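Local coordinates for succinate dehydrogenase subunit A (Mycolicibacterium smegmatis MC2 51, PDB 6LUM), which binds FAD as the flavoprotein subunit of succinate dehydrogenase and probably oxidises succinate to fumarate, at residues T67-K72 with G119-H124; A78-V83 with V573-E578; I360-N365 with A386-H391; T546-H551 with L567-V572. All blocks are in the same frame, centred on the assembly; numbering follows the deposited sequence.

Contact 3 lies deepest, its centre about 11 Å from the centre of the chain, while the centres of the other three are 20 to 22 Å out. Contacts 1 to 3 are partly buried, contact 3 with no exposed residue among those touching, and contact 4 is at the surface. Contacts 3 and 4 are strand pairs, the first parallel and short, the second an antiparallel hairpin with an arginine-tyrosine stack. Contacts 1 and 2 set loops against helix 63-73 and the start of helix 80-100, one through a carboxylate and a ring stack, the other mainly by packing. Contact 2 bridges the group: Tyr577 packs on Phe68, Asp79 meets Ser389, and Val572 of contact 4 lies beside Asp79.

Contact 1 (T67-K72 with G119-H124)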
loop_
_atom_site.group_PDB
_atom_site.type_symbol
_atom_site.label_atom_id
_atom_site.label_comp_id
_atom_site.label_asym_id
_atom_site.label_seq_id
_atom_site.Cartn_x
_atom_site.Cartn_y
_atom_site.Cartn_z
ATOM N N THR D 67 -30.662 -35.374 -5.754
ATOM C CA THR D 67 -31.827 -35.047 -4.945
ATOM C C THR D 67 -32.632 -36.293 -4.618
ATOM O O THR D 67 -33.069 -36.484 -3.478
ATOM C CB THR D 67 -32.686 -34.021 -5.671
ATOM O OG1 THR D 67 -31.968 -32.791 -5.770
ATOM C CG2 THR D 67 -33.959 -33.781 -4.922
ATOM N N PHE D 68 -32.835 -37.163 -5.605
ATOM C CA PHE D 68 -33.581 -38.382 -5.327
ATOM C C PHE D 68 -32.847 -39.255 -4.329
ATOM O O PHE D 68 -33.470 -39.880 -3.466
ATOM C CB PHE D 68 -33.845 -39.178 -6.600
ATOM C CG PHE D 68 -34.361 -40.564 -6.334
ATOM C CD1 PHE D 68 -35.705 -40.777 -6.112
ATOM C CD2 PHE D 68 -33.504 -41.647 -6.287
ATOM C CE1 PHE D 68 -36.184 -42.040 -5.858
ATOM C CE2 PHE D 68 -33.981 -42.910 -6.032
ATOM C CZ PHE D 68 -35.321 -43.107 -5.819
ATOM N N ASP D 69 -31.522 -39.327 -4.435
ATOM C CA ASP D 69 -30.791 -40.211 -3.538
ATOM C C ASP D 69 -30.785 -39.670 -2.117
ATOM O O ASP D 69 -30.906 -40.436 -1.160
ATOM C CB ASP D 69 -29.371 -40.417 -4.042
ATOM C CG ASP D 69 -28.880 -41.815 -3.801
ATOM O OD1 ASP D 69 -28.081 -42.308 -4.618
ATOM O OD2 ASP D 69 -29.313 -42.426 -2.803
ATOM N N THR D 70 -30.671 -38.350 -1.962
ATOM C CA THR D 70 -30.825 -37.738 -0.647
ATOM C C THR D 70 -32.197 -38.038 -0.063
ATOM O O THR D 70 -32.315 -38.457 1.095
ATOM C CB THR D 70 -30.617 -36.230 -0.738
ATOM O OG1 THR D 70 -29.369 -35.952 -1.375
ATOM C CG2 THR D 70 -30.614 -35.618 0.640
ATOM N N VAL D 71 -33.250 -37.834 -0.857
ATOM C CA VAL D 71 -34.608 -38.025 -0.358
ATOM C C VAL D 71 -34.842 -39.473 0.042
ATOM O O VAL D 71 -35.474 -39.752 1.066
ATOM C CB VAL D 71 -35.626 -37.557 -1.408
ATOM C CG1 VAL D 71 -36.959 -38.220 -1.182
ATOM C CG2 VAL D 71 -35.770 -36.059 -1.346
ATOM N N LYS D 72 -34.342 -40.419 -0.748
ATOM C CA LYS D 72 -34.549 -41.817 -0.399
ATOM C C LYS D 72 -33.652 -42.263 0.745
ATOM O O LYS D 72 -34.029 -43.164 1.501
ATOM C CB LYS D 72 -34.321 -42.716 -1.609
ATOM C CG LYS D 72 -34.861 -44.119 -1.412
ATOM C CD LYS D 72 -34.277 -45.094 -2.407
ATOM C CE LYS D 72 -32.775 -45.179 -2.267
ATOM N NZ LYS D 72 -32.379 -45.413 -0.859
ATOM N N GLY D 119 -23.905 -44.796 -0.804
ATOM C CA GLY D 119 -25.160 -45.007 -1.488
ATOM C C GLY D 119 -25.515 -43.935 -2.494
ATOM O O GLY D 119 -26.643 -43.442 -2.500
ATOM N N HIS D 120 -24.567 -43.556 -3.343
ATOM C CA HIS D 120 -24.850 -42.670 -4.462
ATOM C C HIS D 120 -25.116 -43.514 -5.699
ATOM O O HIS D 120 -24.345 -44.427 -6.009
ATOM C CB HIS D 120 -23.689 -41.712 -4.705
ATOM C CG HIS D 120 -23.570 -40.633 -3.677
ATOM N ND1 HIS D 120 -24.565 -39.709 -3.450
ATOM C CD2 HIS D 120 -22.569 -40.323 -2.822
ATOM C CE1 HIS D 120 -24.185 -38.880 -2.495
ATOM N NE2 HIS D 120 -22.977 -39.230 -2.098
ATOM N N THR D 121 -26.210 -43.219 -6.397
ATOM C CA THR D 121 -26.675 -44.031 -7.509
ATOM C C THR D 121 -26.564 -43.273 -8.823
ATOM O O THR D 121 -26.418 -42.050 -8.856
ATOM C CB THR D 121 -28.126 -44.471 -7.316
ATOM O OG1 THR D 121 -28.990 -43.342 -7.488
ATOM C CG2 THR D 121 -28.334 -45.071 -5.940
ATOM N N ARG D 122 -26.657 -44.030 -9.915
ATOM C CA ARG D 122 -26.552 -43.467 -11.251
ATOM C C ARG D 122 -27.756 -42.587 -11.516
ATOM O O ARG D 122 -27.618 -41.372 -11.649
ATOM C CB ARG D 122 -26.464 -44.580 -12.297
ATOM C CG ARG D 122 -26.530 -44.101 -13.731
ATOM C CD ARG D 122 -25.374 -43.178 -14.063
ATOM N NE ARG D 122 -24.957 -43.334 -15.452
ATOM C CZ ARG D 122 -25.501 -42.685 -16.473
ATOM N NH1 ARG D 122 -26.485 -41.823 -16.266
ATOM N NH2 ARG D 122 -25.057 -42.895 -17.702
ATOM N N ASP D 123 -28.942 -43.187 -11.554
ATOM C CA ASP D 123 -30.178 -42.412 -11.632
ATOM C C ASP D 123 -31.313 -43.302 -11.137
ATOM O O ASP D 123 -31.740 -44.220 -11.845
ATOM C CB ASP D 123 -30.437 -41.903 -13.044
ATOM C CG ASP D 123 -30.125 -42.926 -14.103
ATOM O OD1 ASP D 123 -30.200 -42.576 -15.299
ATOM O OD2 ASP D 123 -29.800 -44.074 -13.743
ATOM N N HIS D 124 -31.788 -43.023 -9.925
ATOM C CA HIS D 124 -32.886 -43.763 -9.319
ATOM C C HIS D 124 -32.506 -45.223 -9.102
ATOM O O HIS D 124 -33.276 -46.138 -9.402
ATOM C CB HIS D 124 -34.161 -43.646 -10.159
ATOM C CG HIS D 124 -34.607 -42.236 -10.373
ATOM N ND1 HIS D 124 -33.777 -41.264 -10.891
ATOM C CD2 HIS D 124 -35.792 -41.629 -10.133
ATOM C CE1 HIS D 124 -34.433 -40.120 -10.960
ATOM N NE2 HIS D 124 -35.658 -40.314 -10.507
#
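Asp69 OD1 takes two hydrogen bonds from one residue of the loop. The backbone N of Thr121 comes to 2.7 Å from Asp69 OD1, though the bond is bent to 125° and therefore weak, and Thr121 OG1 reaches the same Asp69 OD1 at 3.2 Å from above the carboxylate plane. That hydroxyl also has a weak hydrogen bond with Gly125 N, just past the loop segment. With an alanine in place of Asp69, Thr121 N and OG1 would probably be left without their acceptor on the helix, and the loop would be less firmly fixed here. One residue earlier on the helix, Phe68 stacks on His124 in an offset face-to-face pair, ring centroids 4.6 Å apart and planes only 11° from parallel. His124 CD2 sits over the rim of the phenyl face, and Phe68 CE2 also touches His124 CA at 3.6 Å. The phenyl ring gets there because Phe68 CG stands anti to the backbone N (chi1 168°). Helix 63-73 thus holds the 119-124 loop by two unlike means, a carboxylate that accepts from Thr121 and a ring stack, which depends on shape and overlap and not on a directed bond.

Contact 2 (A78-V83 with V573-E578)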
loop_
_atom_site.group_PDB
_atom_site.type_symbol
_atom_site.label_atom_id
_atom_site.label_comp_id
_atom_site.label_asym_id
_atom_site.label_seq_id
_atom_site.Cartn_x
_atom_site.Cartn_y
_atom_site.Cartn_z
ATOM N N ALA D 78 -37.128 -36.215 4.967
ATOM C CA ALA D 78 -36.514 -34.963 4.575
ATOM C C ALA D 78 -37.562 -34.034 3.975
ATOM O O ALA D 78 -38.676 -34.443 3.654
ATOM C CB ALA D 78 -35.388 -35.213 3.576
ATOM N N ASP D 79 -37.199 -32.768 3.829
ATOM C CA ASP D 79 -38.056 -31.789 3.177
ATOM C C ASP D 79 -37.547 -31.566 1.762
ATOM O O ASP D 79 -36.393 -31.164 1.571
ATOM C CB ASP D 79 -38.090 -30.476 3.950
ATOM C CG ASP D 79 -38.807 -30.601 5.274
ATOM O OD1 ASP D 79 -39.660 -31.501 5.400
ATOM O OD2 ASP D 79 -38.528 -29.797 6.187
ATOM N N GLN D 80 -38.408 -31.821 0.773
ATOM C CA GLN D 80 -37.940 -31.838 -0.606
ATOM C C GLN D 80 -37.502 -30.460 -1.083
ATOM O O GLN D 80 -36.575 -30.359 -1.893
ATOM C CB GLN D 80 -39.015 -32.399 -1.528
ATOM C CG GLN D 80 -38.970 -33.906 -1.713
ATOM C CD GLN D 80 -39.720 -34.646 -0.644
ATOM O OE1 GLN D 80 -40.393 -34.042 0.176
ATOM N NE2 GLN D 80 -39.627 -35.964 -0.658
ATOM N N ASP D 81 -38.132 -29.392 -0.592
ATOM C CA ASP D 81 -37.682 -28.047 -0.940
ATOM C C ASP D 81 -36.251 -27.819 -0.479
ATOM O O ASP D 81 -35.408 -27.310 -1.232
ATOM C CB ASP D 81 -38.609 -27.000 -0.325
ATOM C CG ASP D 81 -38.932 -27.279 1.134
ATOM O OD1 ASP D 81 -38.315 -28.188 1.725
ATOM O OD2 ASP D 81 -39.807 -26.584 1.694
ATOM N N ALA D 82 -35.956 -28.206 0.762
ATOM C CA ALA D 82 -34.615 -28.029 1.301
ATOM C C ALA D 82 -33.607 -28.896 0.568
ATOM O O ALA D 82 -32.482 -28.461 0.315
ATOM C CB ALA D 82 -34.610 -28.346 2.792
ATOM N N VAL D 83 -33.992 -30.124 0.215
ATOM C CA VAL D 83 -33.072 -31.011 -0.496
ATOM C C VAL D 83 -32.736 -30.439 -1.869
ATOM O O VAL D 83 -31.569 -30.420 -2.294
ATOM C CB VAL D 83 -33.672 -32.418 -0.610
ATOM C CG1 VAL D 83 -32.774 -33.287 -1.434
ATOM C CG2 VAL D 83 -33.866 -33.006 0.752
ATOM N N VAL D 573 -42.729 -31.516 4.331
ATOM C CA VAL D 573 -43.055 -31.014 3.004
ATOM C C VAL D 573 -42.788 -32.096 1.966
ATOM O O VAL D 573 -41.867 -32.906 2.106
ATOM C CB VAL D 573 -42.234 -29.748 2.711
ATOM C CG1 VAL D 573 -42.807 -29.000 1.530
ATOM C CG2 VAL D 573 -42.192 -28.868 3.931
ATOM N N GLN D 574 -43.608 -32.119 0.914
ATOM C CA GLN D 574 -43.467 -33.093 -0.162
ATOM C C GLN D 574 -43.710 -32.410 -1.497
ATOM O O GLN D 574 -44.674 -31.654 -1.638
ATOM C CB GLN D 574 -44.445 -34.258 0.008
ATOM C CG GLN D 574 -44.395 -34.917 1.366
ATOM C CD GLN D 574 -44.396 -36.422 1.282
ATOM O OE1 GLN D 574 -44.699 -36.999 0.238
ATOM N NE2 GLN D 574 -44.046 -37.074 2.383
ATOM N N THR D 575 -42.837 -32.670 -2.472
ATOM C CA THR D 575 -43.009 -32.119 -3.813
ATOM C C THR D 575 -43.239 -33.198 -4.863
ATOM O O THR D 575 -44.274 -33.179 -5.536
ATOM C CB THR D 575 -41.795 -31.268 -4.198
ATOM O OG1 THR D 575 -40.655 -32.114 -4.373
ATOM C CG2 THR D 575 -41.503 -30.248 -3.120
ATOM N N ARG D 576 -42.318 -34.136 -5.026
ATOM C CA ARG D 576 -42.445 -35.120 -6.095
ATOM C C ARG D 576 -42.304 -36.552 -5.619
ATOM O O ARG D 576 -43.007 -37.429 -6.119
ATOM C CB ARG D 576 -41.396 -34.867 -7.185
ATOM C CG ARG D 576 -41.314 -33.444 -7.671
ATOM C CD ARG D 576 -40.127 -33.263 -8.588
ATOM N NE ARG D 576 -39.863 -31.853 -8.847
ATOM C CZ ARG D 576 -39.124 -31.079 -8.062
ATOM N NH1 ARG D 576 -38.571 -31.577 -6.966
ATOM N NH2 ARG D 576 -38.937 -29.804 -8.373
ATOM N N TYR D 577 -41.413 -36.810 -4.672
ATOM C CA TYR D 577 -41.028 -38.167 -4.323
ATOM C C TYR D 577 -41.984 -38.725 -3.283
ATOM O O TYR D 577 -42.298 -38.057 -2.296
ATOM C CB TYR D 577 -39.589 -38.189 -3.816
ATOM C CG TYR D 577 -38.639 -37.485 -4.754
ATOM C CD1 TYR D 577 -38.415 -36.123 -4.652
ATOM C CD2 TYR D 577 -37.986 -38.180 -5.755
ATOM C CE1 TYR D 577 -37.562 -35.476 -5.510
ATOM C CE2 TYR D 577 -37.130 -37.542 -6.617
ATOM C CZ TYR D 577 -36.922 -36.190 -6.491
ATOM O OH TYR D 577 -36.068 -35.547 -7.353
ATOM N N GLU D 578 -42.450 -39.944 -3.513
ATOM C CA GLU D 578 -43.443 -40.534 -2.641
ATOM C C GLU D 578 -42.914 -41.824 -2.032
ATOM O O GLU D 578 -42.090 -42.510 -2.642
ATOM C CB GLU D 578 -44.742 -40.808 -3.409
ATOM C CG GLU D 578 -45.428 -39.538 -3.876
ATOM C CD GLU D 578 -45.925 -38.683 -2.721
ATOM O OE1 GLU D 578 -46.337 -39.251 -1.688
ATOM O OE2 GLU D 578 -45.897 -37.440 -2.842
#
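Gln80 packs on Thr575 and Tyr577 and gives up the most surface; the aliphatic part of its side chain carries the clearest contacts. Its CB lies 3.3 Å from Thr575 OG1, the two side chains running past each other in opposite directions, and Gln80 CG meets the edge of the Tyr577 ring at CD1, 3.7 Å away. A bend at chi2 (86°) turns the rest of the glutamine toward the backbone of Val573 and Gln574. Val573, next in buried area, donates from its N to Asp79 OD1 at 3.2 Å with a fairly straight angle of 153°, arriving from above the carboxylate plane. The branches of the valine rest against two acids: CG2 is 3.9 Å from Asp79 OD1, and CG1 is 3.9 Å from Asp81 OD2. Thr575 is the third, adding its CG2 methyl against Gln80 CB at 3.7 Å. Asp79 is at the N-cap position, its side chain making no capping bond; accepting from Val573 N, it places the loop after strand 565-571 at the start of helix 80-100. Helix 63-73 packs alongside: Val71 touches Gln80 and Tyr577, and Tyr577 OH is hydrogen-bonded to Glu64, while the backbone of Asp79 is joined to Ser389.

Contact 3 (I360-N365 with A386-H391)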
loop_
_atom_site.group_PDB
_atom_site.type_symbol
_atom_site.label_atom_id
_atom_site.label_comp_id
_atom_site.label_asym_id
_atom_site.label_seq_id
_atom_site.Cartn_x
_atom_site.Cartn_y
_atom_site.Cartn_z
ATOM N N ILE D 360 -32.059 -27.588 16.123
ATOM C CA ILE D 360 -32.871 -26.374 16.145
ATOM C C ILE D 360 -33.650 -26.255 14.845
ATOM O O ILE D 360 -33.038 -26.205 13.775
ATOM C CB ILE D 360 -31.995 -25.132 16.346
ATOM C CG1 ILE D 360 -31.022 -25.332 17.496
ATOM C CG2 ILE D 360 -32.846 -23.938 16.610
ATOM C CD1 ILE D 360 -29.902 -24.349 17.490
ATOM N N PRO D 361 -34.980 -26.169 14.875
ATOM C CA PRO D 361 -35.756 -26.160 13.630
ATOM C C PRO D 361 -35.665 -24.804 12.949
ATOM O O PRO D 361 -36.029 -23.784 13.533
ATOM C CB PRO D 361 -37.177 -26.451 14.108
ATOM C CG PRO D 361 -37.210 -25.896 15.451
ATOM C CD PRO D 361 -35.851 -26.038 16.048
ATOM N N THR D 362 -35.190 -24.789 11.707
ATOM C CA THR D 362 -35.002 -23.545 10.978
ATOM C C THR D 362 -35.720 -23.615 9.635
ATOM O O THR D 362 -36.312 -24.631 9.271
ATOM C CB THR D 362 -33.517 -23.235 10.769
ATOM O OG1 THR D 362 -33.024 -23.987 9.663
ATOM C CG2 THR D 362 -32.718 -23.592 11.984
ATOM N N THR D 363 -35.677 -22.504 8.906
ATOM C CA THR D 363 -36.160 -22.413 7.537
ATOM C C THR D 363 -34.983 -22.429 6.575
ATOM O O THR D 363 -33.823 -22.331 6.975
ATOM C CB THR D 363 -36.978 -21.139 7.326
ATOM O OG1 THR D 363 -36.132 -19.999 7.492
ATOM C CG2 THR D 363 -38.089 -21.064 8.327
ATOM N N VAL D 364 -35.294 -22.520 5.280
ATOM C CA VAL D 364 -34.246 -22.653 4.276
ATOM C C VAL D 364 -33.303 -21.465 4.258
ATOM O O VAL D 364 -32.214 -21.556 3.692
ATOM C CB VAL D 364 -34.859 -22.871 2.885
ATOM C CG1 VAL D 364 -35.651 -24.159 2.861
ATOM C CG2 VAL D 364 -35.731 -21.694 2.511
ATOM N N ASN D 365 -33.685 -20.348 4.864
ATOM C CA ASN D 365 -32.796 -19.202 4.964
ATOM C C ASN D 365 -32.046 -19.145 6.285
ATOM O O ASN D 365 -31.112 -18.350 6.411
ATOM C CB ASN D 365 -33.579 -17.904 4.773
ATOM C CG ASN D 365 -34.397 -17.908 3.510
ATOM O OD1 ASN D 365 -33.878 -18.157 2.425
ATOM N ND2 ASN D 365 -35.688 -17.637 3.640
ATOM N N ALA D 386 -28.450 -27.096 13.474
ATOM C CA ALA D 386 -29.677 -26.740 12.792
ATOM C C ALA D 386 -30.326 -27.962 12.179
ATOM O O ALA D 386 -29.657 -28.893 11.737
ATOM C CB ALA D 386 -29.402 -25.716 11.702
ATOM N N CYS D 387 -31.649 -27.956 12.164
ATOM C CA CYS D 387 -32.442 -29.013 11.550
ATOM C C CYS D 387 -33.358 -28.338 10.546
ATOM O O CYS D 387 -34.520 -28.063 10.830
ATOM C CB CYS D 387 -33.216 -29.785 12.581
ATOM S SG CYS D 387 -34.352 -30.993 11.924
ATOM N N VAL D 388 -32.822 -28.079 9.354
ATOM C CA VAL D 388 -33.656 -27.749 8.211
ATOM C C VAL D 388 -34.401 -28.978 7.726
ATOM O O VAL D 388 -35.373 -28.861 6.972
ATOM C CB VAL D 388 -32.777 -27.153 7.094
ATOM C CG1 VAL D 388 -33.615 -26.639 5.947
ATOM C CG2 VAL D 388 -31.892 -26.071 7.645
ATOM N N SER D 389 -33.981 -30.156 8.198
ATOM C CA SER D 389 -34.476 -31.460 7.764
ATOM C C SER D 389 -34.103 -31.715 6.310
ATOM O O SER D 389 -34.946 -32.019 5.471
ATOM C CB SER D 389 -35.977 -31.603 7.992
ATOM O OG SER D 389 -36.680 -30.650 7.227
ATOM N N VAL D 390 -32.817 -31.570 6.021
ATOM C CA VAL D 390 -32.254 -32.040 4.767
ATOM C C VAL D 390 -31.988 -33.532 4.817
ATOM O O VAL D 390 -32.263 -34.251 3.859
ATOM C CB VAL D 390 -30.965 -31.270 4.457
ATOM C CG1 VAL D 390 -30.392 -31.765 3.179
ATOM C CG2 VAL D 390 -31.239 -29.804 4.389
ATOM N N HIS D 391 -31.452 -34.006 5.934
ATOM C CA HIS D 391 -31.109 -35.406 6.100
ATOM C C HIS D 391 -32.281 -36.253 6.549
ATOM O O HIS D 391 -32.258 -37.468 6.349
ATOM C CB HIS D 391 -29.974 -35.545 7.112
ATOM C CG HIS D 391 -28.882 -34.542 6.932
ATOM N ND1 HIS D 391 -28.002 -34.585 5.876
ATOM C CD2 HIS D 391 -28.528 -33.469 7.674
ATOM C CE1 HIS D 391 -27.154 -33.580 5.972
ATOM N NE2 HIS D 391 -27.451 -32.887 7.054
#
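Ile360 and Cys387 open a short parallel ladder through their backbones. Cys387 N donates to Ile360 O at 2.8 Å and 162°. The return bond, Thr362 N to Cys387 O, is weak at 3.5 Å. Cys387 therefore reaches the residues on both sides of Pro361, the usual pattern of parallel strands. Proline has no N-H to give, but its carbonyl is used, bonded to the backbone of Leu369. A CA-H...O contact runs from Ala386 CA to the oxygen of Ile360, 3.5 Å away, so this carbonyl serves two donors. Ile360 and Ala386 point to one face of the pair, Pro361 and Cys387 to the other, where Glu235 lies against both.

The polar side-chain bond is local: Thr362 OG1 donates to Thr363 O at 3.3 Å. With OG1 set between the backbone N and the carbonyl carbon (chi1 81°), the hydroxyl oxygen Thr362 OG1 lies beside Val388 CG2, 3.1 Å away.

The methyl of the same threonine, Thr362 CG2, touches Ala386 CB at 3.9 Å. Farther along, Val364 CG1 and Val388 CG1 approach loosely at 4.5 Å, and both valines rest on helix 80-100, at Ile85 and Ala82 respectively.

This is a two-strand parallel pairing within the FAD-binding part of a succinate dehydrogenase or fumarate reductase flavoprotein. The side chain of Ala386 is about 8 Å from FAD, and His391 begins the HGANRLG sequence familiar from this family.

Contact 4 (T546-H551 with L567-V572); sequences TNYMRH and LDYKPV
His551 and Lys570 are joined by a reciprocal pair of backbone hydrogen bonds. His551 N donates to Lys570 O at 2.9 Å, a rather bent bond, and Lys570 N returns a straighter one of 156° to His551 O, also at 2.9 Å. The same His551 O receives a CA-H...O contact from Tyr569. Outside the pair, Lys570 NZ forms a salt bridge with Glu235, and His551 ND1 is hydrogen-bonded to Asp236.

Next comes a cation-pi stack. The guanidinium of Arg550 lies over the ring face of Tyr569, its CZ 4.1 Å from the ring centroid and the planes 26° apart, with NH2 above the ring centre. A bend at chi3 (-55°) folds the arginine back over the ring, and Arg550 CB adds a contact with Tyr569 CD2 at 3.6 Å.

These strands, 550-556 and 565-571, make an antiparallel beta hairpin, and strand 234-235 pairs with the first of them to complete a small three-stranded sheet.

The hydroxyl of the same tyrosine meets a second ring: Tyr569 OH lies in the plane of the Tyr548 ring, at its edge, 3.5 Å from Tyr548 CE1, and it has a weak hydrogen bond with Asn527. Replacing Tyr569 by a serine would probably leave the guanidinium of Arg550 without the face it rests on and free to turn, and would open a gap beside Tyr548. At the open end of the hairpin, away from its connecting loop, Met549 CG packs on Val572 CG1 at 3.8 Å, and Met549 also touches Gln574.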
loop_
_atom_site.group_PDB
_atom_site.type_symbol
_atom_site.label_atom_id
_atom_site.label_comp_id
_atom_site.label_asym_id
_atom_site.label_seq_id
_atom_site.Cartn_x
_atom_site.Cartn_y
_atom_site.Cartn_z
ATOM N N THR D 546 -48.401 -43.630 7.928
ATOM C CA THR D 546 -49.691 -42.970 8.069
ATOM C C THR D 546 -49.832 -42.199 9.369
ATOM O O THR D 546 -50.575 -41.214 9.416
ATOM C CB THR D 546 -50.825 -43.996 7.982
ATOM O OG1 THR D 546 -51.019 -44.597 9.267
ATOM C CG2 THR D 546 -50.483 -45.079 6.973
ATOM N N ASN D 547 -49.140 -42.620 10.422
ATOM C CA ASN D 547 -49.250 -41.980 11.720
ATOM C C ASN D 547 -48.019 -41.190 12.124
ATOM O O ASN D 547 -48.146 -40.232 12.885
ATOM C CB ASN D 547 -49.537 -43.027 12.802
ATOM C CG ASN D 547 -50.451 -42.507 13.891
ATOM O OD1 ASN D 547 -50.420 -41.326 14.233
ATOM N ND2 ASN D 547 -51.274 -43.390 14.441
ATOM N N TYR D 548 -46.839 -41.552 11.635
ATOM C CA TYR D 548 -45.596 -40.982 12.129
ATOM C C TYR D 548 -44.725 -40.431 11.011
ATOM O O TYR D 548 -43.500 -40.468 11.095
ATOM C CB TYR D 548 -44.810 -42.010 12.936
ATOM C CG TYR D 548 -45.455 -42.370 14.243
ATOM C CD1 TYR D 548 -45.573 -41.436 15.256
ATOM C CD2 TYR D 548 -45.952 -43.641 14.462
ATOM C CE1 TYR D 548 -46.167 -41.756 16.441
ATOM C CE2 TYR D 548 -46.547 -43.969 15.646
ATOM C CZ TYR D 548 -46.653 -43.022 16.631
ATOM O OH TYR D 548 -47.248 -43.350 17.821
ATOM N N MET D 549 -45.325 -39.911 9.949
ATOM C CA MET D 549 -44.518 -39.185 8.971
ATOM C C MET D 549 -44.560 -37.688 9.242
ATOM O O MET D 549 -44.989 -36.883 8.418
ATOM C CB MET D 549 -44.966 -39.507 7.553
ATOM C CG MET D 549 -44.041 -38.929 6.490
ATOM S SD MET D 549 -44.436 -39.422 4.809
ATOM C CE MET D 549 -43.816 -41.095 4.831
ATOM N N ARG D 550 -44.119 -37.311 10.436
ATOM C CA ARG D 550 -44.041 -35.916 10.831
ATOM C C ARG D 550 -42.820 -35.731 11.715
ATOM O O ARG D 550 -42.374 -36.660 12.388
ATOM C CB ARG D 550 -45.302 -35.469 11.573
ATOM C CG ARG D 550 -46.562 -35.506 10.742
ATOM C CD ARG D 550 -47.798 -35.591 11.608
ATOM N NE ARG D 550 -47.736 -36.722 12.524
ATOM C CZ ARG D 550 -48.736 -37.093 13.312
ATOM N NH1 ARG D 550 -49.878 -36.422 13.291
ATOM N NH2 ARG D 550 -48.597 -38.135 14.118
ATOM N N HIS D 551 -42.276 -34.523 11.702
ATOM C CA HIS D 551 -41.212 -34.185 12.627
ATOM C C HIS D 551 -41.785 -34.051 14.026
ATOM O O HIS D 551 -42.891 -33.541 14.210
ATOM C CB HIS D 551 -40.541 -32.879 12.222
ATOM C CG HIS D 551 -39.849 -32.933 10.898
ATOM N ND1 HIS D 551 -38.820 -33.808 10.629
ATOM C CD2 HIS D 551 -40.025 -32.203 9.773
ATOM C CE1 HIS D 551 -38.399 -33.621 9.392
ATOM N NE2 HIS D 551 -39.113 -32.653 8.852
ATOM N N LEU D 567 -44.715 -32.459 23.618
ATOM C CA LEU D 567 -44.397 -32.875 22.260
ATOM C C LEU D 567 -45.510 -32.457 21.311
ATOM O O LEU D 567 -46.670 -32.831 21.506
ATOM C CB LEU D 567 -44.183 -34.385 22.197
ATOM C CG LEU D 567 -42.998 -34.935 22.984
ATOM C CD1 LEU D 567 -43.187 -36.404 23.210
ATOM C CD2 LEU D 567 -41.714 -34.687 22.245
ATOM N N ASP D 568 -45.151 -31.691 20.293
ATOM C CA ASP D 568 -46.023 -31.334 19.188
ATOM C C ASP D 568 -45.473 -31.950 17.910
ATOM O O ASP D 568 -44.392 -32.542 17.893
ATOM C CB ASP D 568 -46.140 -29.816 19.059
ATOM C CG ASP D 568 -46.857 -29.183 20.234
ATOM O OD1 ASP D 568 -46.815 -27.944 20.358
ATOM O OD2 ASP D 568 -47.467 -29.921 21.034
ATOM N N TYR D 569 -46.214 -31.793 16.821
ATOM C CA TYR D 569 -45.839 -32.390 15.552
ATOM C C TYR D 569 -45.779 -31.329 14.469
ATOM O O TYR D 569 -46.523 -30.349 14.494
ATOM C CB TYR D 569 -46.813 -33.486 15.153
ATOM C CG TYR D 569 -46.468 -34.818 15.755
ATOM C CD1 TYR D 569 -47.078 -35.254 16.920
ATOM C CD2 TYR D 569 -45.523 -35.636 15.166
ATOM C CE1 TYR D 569 -46.759 -36.473 17.473
ATOM C CE2 TYR D 569 -45.198 -36.856 15.711
ATOM C CZ TYR D 569 -45.815 -37.269 16.861
ATOM O OH TYR D 569 -45.484 -38.486 17.395
ATOM N N LYS D 570 -44.885 -31.541 13.510
ATOM C CA LYS D 570 -44.682 -30.620 12.409
ATOM C C LYS D 570 -44.783 -31.393 11.100
ATOM O O LYS D 570 -44.146 -32.448 10.955
ATOM C CB LYS D 570 -43.320 -29.944 12.536
ATOM C CG LYS D 570 -42.892 -29.136 11.345
ATOM C CD LYS D 570 -41.559 -28.487 11.631
ATOM C CE LYS D 570 -41.145 -27.540 10.538
ATOM N NZ LYS D 570 -39.733 -27.119 10.720
ATOM N N PRO D 571 -45.567 -30.925 10.136
ATOM C CA PRO D 571 -45.723 -31.682 8.893
ATOM C C PRO D 571 -44.480 -31.602 8.023
ATOM O O PRO D 571 -43.759 -30.604 8.017
ATOM C CB PRO D 571 -46.914 -31.001 8.218
ATOM C CG PRO D 571 -46.855 -29.607 8.718
ATOM C CD PRO D 571 -46.377 -29.699 10.137
ATOM N N VAL D 572 -44.239 -32.675 7.278
ATOM C CA VAL D 572 -43.101 -32.770 6.374
ATOM C C VAL D 572 -43.538 -32.357 4.975
ATOM O O VAL D 572 -44.598 -32.777 4.495
ATOM C CB VAL D 572 -42.501 -34.186 6.382
ATOM C CG1 VAL D 572 -43.560 -35.214 6.081
ATOM C CG2 VAL D 572 -41.393 -34.283 5.362
#